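Local coordinates for protein glycosyltransferase (Streptomyces halstedii, PDB 3WAD) that is a glycosyltransferase of the GT-B fold, in which two Rossmann-like domains face each other across a cleft, at residues B[201-213]-B[217-229]. Numbering follows the deposited sequence.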
loop_
_atom_site.group_PDB
_atom_site.type_symbol
_atom_site.label_atom_id
_atom_site.label_comp_id
_atom_site.label_asym_id
_atom_site.label_seq_id
_atom_site.Cartn_x
_atom_site.Cartn_y
_atom_site.Cartn_z
ATOM N N THR B 201 0.416 -2.883 -28.196
ATOM C CA THR B 201 0.624 -1.676 -27.437
ATOM C C THR B 201 -0.455 -1.228 -26.451
ATOM O O THR B 201 -0.263 -0.185 -25.772
ATOM C CB THR B 201 0.973 -0.539 -28.374
ATOM O OG1 THR B 201 -0.011 -0.505 -29.399
ATOM C CG2 THR B 201 2.478 -0.736 -29.004
ATOM N N GLY B 202 -1.528 -2.022 -26.322
ATOM C CA GLY B 202 -2.630 -1.723 -25.404
ATOM C C GLY B 202 -3.792 -0.958 -26.078
ATOM O O GLY B 202 -3.599 -0.276 -27.099
ATOM N N THR B 203 -4.991 -1.045 -25.493
ATOM C CA THR B 203 -6.092 -0.117 -25.855
ATOM C C THR B 203 -5.499 1.188 -25.713
ATOM O O THR B 203 -5.763 2.065 -26.510
ATOM C CB THR B 203 -7.277 -0.075 -24.816
ATOM O OG1 THR B 203 -7.670 -1.391 -24.566
ATOM C CG2 THR B 203 -8.505 0.733 -25.362
ATOM N N THR B 204 -4.757 1.395 -24.621
ATOM C CA THR B 204 -3.919 2.587 -24.567
ATOM C C THR B 204 -2.694 2.372 -23.674
ATOM O O THR B 204 -2.498 1.291 -23.172
ATOM C CB THR B 204 -4.700 3.810 -24.133
ATOM O OG1 THR B 204 -3.898 4.965 -24.338
ATOM C CG2 THR B 204 -5.122 3.791 -22.657
ATOM N N THR B 205 -1.877 3.406 -23.506
ATOM C CA THR B 205 -0.548 3.283 -22.832
ATOM C C THR B 205 -0.519 4.305 -21.749
ATOM O O THR B 205 -0.997 5.414 -21.976
ATOM C CB THR B 205 0.530 3.620 -23.810
ATOM O OG1 THR B 205 0.603 2.526 -24.702
ATOM C CG2 THR B 205 1.910 3.795 -23.083
ATOM N N LEU B 206 0.001 3.938 -20.566
ATOM C CA LEU B 206 0.173 4.900 -19.459
ATOM C C LEU B 206 1.675 5.125 -19.349
ATOM O O LEU B 206 2.442 4.143 -19.213
ATOM C CB LEU B 206 -0.393 4.353 -18.075
ATOM C CG LEU B 206 -0.125 5.162 -16.804
ATOM C CD1 LEU B 206 -0.623 6.663 -16.799
ATOM C CD2 LEU B 206 -0.717 4.530 -15.571
ATOM N N ALA B 207 2.101 6.387 -19.394
ATOM C CA ALA B 207 3.532 6.744 -19.292
ATOM C C ALA B 207 3.962 7.055 -17.876
ATOM O O ALA B 207 3.177 7.686 -17.118
ATOM C CB ALA B 207 3.805 7.971 -20.227
ATOM N N VAL B 208 5.204 6.695 -17.487
ATOM C CA VAL B 208 5.668 7.106 -16.177
ATOM C C VAL B 208 6.722 8.225 -16.263
ATOM O O VAL B 208 7.043 8.855 -15.271
ATOM C CB VAL B 208 6.262 5.911 -15.409
ATOM C CG1 VAL B 208 5.161 4.891 -15.048
ATOM C CG2 VAL B 208 7.418 5.259 -16.214
ATOM N N ALA B 209 7.317 8.391 -17.424
ATOM C CA ALA B 209 8.317 9.431 -17.668
ATOM C C ALA B 209 7.521 10.735 -18.075
ATOM O O ALA B 209 6.472 10.635 -18.749
ATOM C CB ALA B 209 9.250 8.989 -18.820
ATOM N N PRO B 210 8.007 11.915 -17.632
ATOM C CA PRO B 210 7.453 13.229 -18.053
ATOM C C PRO B 210 7.482 13.447 -19.549
ATOM O O PRO B 210 8.407 12.980 -20.234
ATOM C CB PRO B 210 8.334 14.242 -17.358
ATOM C CG PRO B 210 9.074 13.474 -16.227
ATOM C CD PRO B 210 9.145 12.055 -16.693
ATOM N N PRO B 211 6.399 14.083 -20.084
ATOM C CA PRO B 211 6.223 14.259 -21.525
ATOM C C PRO B 211 7.445 14.921 -22.123
ATOM O O PRO B 211 7.855 14.551 -23.192
ATOM C CB PRO B 211 5.011 15.223 -21.622
ATOM C CG PRO B 211 4.095 14.750 -20.478
ATOM C CD PRO B 211 5.202 14.516 -19.336
ATOM N N TRP B 212 8.063 15.835 -21.426
ATOM C CA TRP B 212 9.233 16.579 -22.048
ATOM C C TRP B 212 10.429 15.688 -22.398
ATOM O O TRP B 212 11.242 16.098 -23.158
ATOM C CB TRP B 212 9.700 17.751 -21.195
ATOM C CG TRP B 212 10.308 17.378 -19.853
ATOM C CD1 TRP B 212 9.652 17.348 -18.647
ATOM C CD2 TRP B 212 11.666 17.068 -19.576
ATOM N NE1 TRP B 212 10.523 17.005 -17.644
ATOM C CE2 TRP B 212 11.762 16.817 -18.178
ATOM C CE3 TRP B 212 12.834 16.932 -20.382
ATOM C CZ2 TRP B 212 12.978 16.436 -17.548
ATOM C CZ3 TRP B 212 14.026 16.559 -19.761
ATOM C CH2 TRP B 212 14.092 16.346 -18.339
ATOM N N MET B 213 10.540 14.493 -21.830
ATOM C CA MET B 213 11.680 13.652 -22.140
ATOM C C MET B 213 11.242 12.404 -22.895
ATOM O O MET B 213 12.073 11.573 -23.220
ATOM C CB MET B 213 12.504 13.255 -20.883
ATOM C CG MET B 213 11.665 12.545 -19.807
ATOM S SD MET B 213 12.653 11.649 -18.527
ATOM C CE MET B 213 12.838 10.171 -19.398
ATOM N N SER B 217 5.177 9.741 -30.180
ATOM C CA SER B 217 4.458 8.502 -30.417
ATOM C C SER B 217 3.364 8.766 -31.477
ATOM O O SER B 217 2.812 9.816 -31.534
ATOM C CB SER B 217 3.835 7.998 -29.103
ATOM O OG SER B 217 3.159 6.757 -29.285
ATOM N N GLU B 218 3.091 7.813 -32.334
ATOM C CA GLU B 218 1.979 7.912 -33.247
ATOM C C GLU B 218 0.702 7.550 -32.490
ATOM O O GLU B 218 -0.381 7.522 -33.057
ATOM C CB GLU B 218 2.193 6.962 -34.425
ATOM C CG GLU B 218 3.185 7.505 -35.488
ATOM C CD GLU B 218 3.285 6.574 -36.694
ATOM O OE1 GLU B 218 2.219 6.246 -37.273
ATOM O OE2 GLU B 218 4.421 6.172 -37.077
ATOM N N GLN B 219 0.829 7.246 -31.200
ATOM C CA GLN B 219 -0.337 6.984 -30.369
ATOM C C GLN B 219 -0.387 7.885 -29.113
ATOM O O GLN B 219 0.629 8.455 -28.671
ATOM C CB GLN B 219 -0.447 5.486 -30.055
ATOM C CG GLN B 219 -0.851 4.626 -31.288
ATOM C CD GLN B 219 0.330 4.156 -32.158
ATOM O OE1 GLN B 219 1.426 3.854 -31.655
ATOM N NE2 GLN B 219 0.100 4.081 -33.474
ATOM N N PRO B 220 -1.592 8.093 -28.578
ATOM C CA PRO B 220 -1.583 8.947 -27.409
ATOM C C PRO B 220 -1.223 8.077 -26.168
ATOM O O PRO B 220 -1.295 6.827 -26.216
ATOM C CB PRO B 220 -3.016 9.505 -27.377
ATOM C CG PRO B 220 -3.745 8.881 -28.569
ATOM C CD PRO B 220 -2.953 7.676 -28.951
ATOM N N ALA B 221 -0.762 8.731 -25.112
ATOM C CA ALA B 221 -0.269 8.079 -23.885
ATOM C C ALA B 221 -0.844 8.925 -22.810
ATOM O O ALA B 221 -0.782 10.151 -22.918
ATOM C CB ALA B 221 1.267 8.175 -23.771
ATOM N N LEU B 222 -1.348 8.317 -21.752
ATOM C CA LEU B 222 -1.752 9.092 -20.588
ATOM C C LEU B 222 -0.430 9.375 -19.892
ATOM O O LEU B 222 0.459 8.513 -19.866
ATOM C CB LEU B 222 -2.622 8.221 -19.693
ATOM C CG LEU B 222 -3.982 7.802 -20.266
ATOM C CD1 LEU B 222 -4.523 6.678 -19.405
ATOM C CD2 LEU B 222 -4.864 9.028 -20.127
ATOM N N SER B 223 -0.292 10.580 -19.366
ATOM C CA SER B 223 0.807 10.899 -18.516
ATOM C C SER B 223 0.322 11.043 -17.095
ATOM O O SER B 223 -0.911 11.034 -16.819
ATOM C CB SER B 223 1.528 12.148 -19.014
ATOM O OG SER B 223 0.686 13.292 -18.899
ATOM N N MET B 224 1.288 11.133 -16.199
ATOM C CA MET B 224 1.045 10.949 -14.782
ATOM C C MET B 224 2.231 11.519 -13.998
ATOM O O MET B 224 3.339 11.565 -14.488
ATOM C CB MET B 224 0.767 9.480 -14.493
ATOM C CG MET B 224 1.121 9.025 -13.129
ATOM S SD MET B 224 0.830 7.295 -12.979
ATOM C CE MET B 224 2.131 6.635 -14.037
ATOM N N ARG B 225 1.932 12.103 -12.851
ATOM C CA ARG B 225 2.935 12.504 -11.884
ATOM C C ARG B 225 3.377 11.203 -11.152
ATOM O O ARG B 225 2.959 10.913 -10.025
ATOM C CB ARG B 225 2.321 13.494 -10.909
ATOM C CG ARG B 225 3.339 14.152 -9.957
ATOM C CD ARG B 225 2.723 15.212 -9.125
ATOM N NE ARG B 225 1.694 14.622 -8.231
ATOM C CZ ARG B 225 0.668 15.274 -7.696
ATOM N NH1 ARG B 225 0.475 16.564 -7.981
ATOM N NH2 ARG B 225 -0.191 14.635 -6.901
ATOM N N HIS B 226 4.284 10.477 -11.791
ATOM C CA HIS B 226 4.730 9.171 -11.345
ATOM C C HIS B 226 5.275 9.183 -9.951
ATOM O O HIS B 226 6.199 9.900 -9.635
ATOM C CB HIS B 226 5.764 8.601 -12.344
ATOM C CG HIS B 226 6.191 7.203 -12.045
ATOM N ND1 HIS B 226 5.297 6.203 -11.701
ATOM C CD2 HIS B 226 7.434 6.644 -12.007
ATOM C CE1 HIS B 226 5.967 5.073 -11.528
ATOM N NE2 HIS B 226 7.261 5.318 -11.694
ATOM N N LEU B 227 4.677 8.370 -9.105
ATOM C CA LEU B 227 5.183 8.246 -7.732
ATOM C C LEU B 227 6.227 7.021 -7.668
ATOM O O LEU B 227 5.891 5.888 -8.058
ATOM C CB LEU B 227 4.041 8.182 -6.693
ATOM C CG LEU B 227 4.370 8.535 -5.232
ATOM C CD1 LEU B 227 3.084 8.501 -4.463
ATOM C CD2 LEU B 227 5.250 7.360 -4.670
ATOM N N PRO B 228 7.515 7.318 -7.316
ATOM C CA PRO B 228 8.597 6.308 -7.213
ATOM C C PRO B 228 8.455 5.555 -5.937
ATOM O O PRO B 228 8.652 6.115 -4.877
ATOM C CB PRO B 228 9.885 7.138 -7.200
ATOM C CG PRO B 228 9.550 8.509 -6.963
ATOM C CD PRO B 228 7.991 8.675 -7.023
ATOM N N PHE B 229 7.970 4.321 -6.010
ATOM C CA PHE B 229 7.818 3.518 -4.787
ATOM C C PHE B 229 9.197 2.916 -4.511
ATOM O O PHE B 229 9.716 2.125 -5.345
ATOM C CB PHE B 229 6.783 2.382 -4.964
ATOM C CG PHE B 229 6.656 1.467 -3.741
ATOM C CD1 PHE B 229 6.346 1.998 -2.513
ATOM C CD2 PHE B 229 6.818 0.085 -3.860
ATOM C CE1 PHE B 229 6.215 1.191 -1.385
ATOM C CE2 PHE B 229 6.704 -0.747 -2.743
ATOM C CZ PHE B 229 6.400 -0.176 -1.474
HETATM O O HOH W 1 6.115 11.363 -14.471
HETATM O O HOH W 2 3.995 10.835 -17.558
#
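V208 sits over one face of the H226 imidazole: its CB stands over the middle of the ring, 3.6 Å from the centroid, a CH-pi contact, and CG1, anti to the carbonyl carbon (chi1 -68°), reaches on toward ND1 and CE1 over the same face. CG1 also meets the methyl of M224, whose chain bends at chi3 (70°) to bring CE into the hollow between V208 and L206; CE lies 3.6 Å from V208 CG1 and 3.9 Å from L206 CD2. The second branch of L206, CD1, packs on L222 CB at 3.8 Å, the two leucines crossing at about a right angle. L206 and L222 share one face of the last strand pair in the parallel sheet of the N-terminal Rossmann-like domain, where 221-222 is the outermost strand beside 204-206; V208, M224 and H226 follow in the loops beyond it, and L20 of helix 18-27 also touches L206. The backbones are joined by hydrogen bonds from L222 N to T205 O (2.9 Å) and from A207 N to L222 O (2.7 Å). Beyond the strands, water 1 bridges the two chains, donating to V208 O and M224 O. Farther out, P211 CG rests against S223 CB, 3.9 Å away.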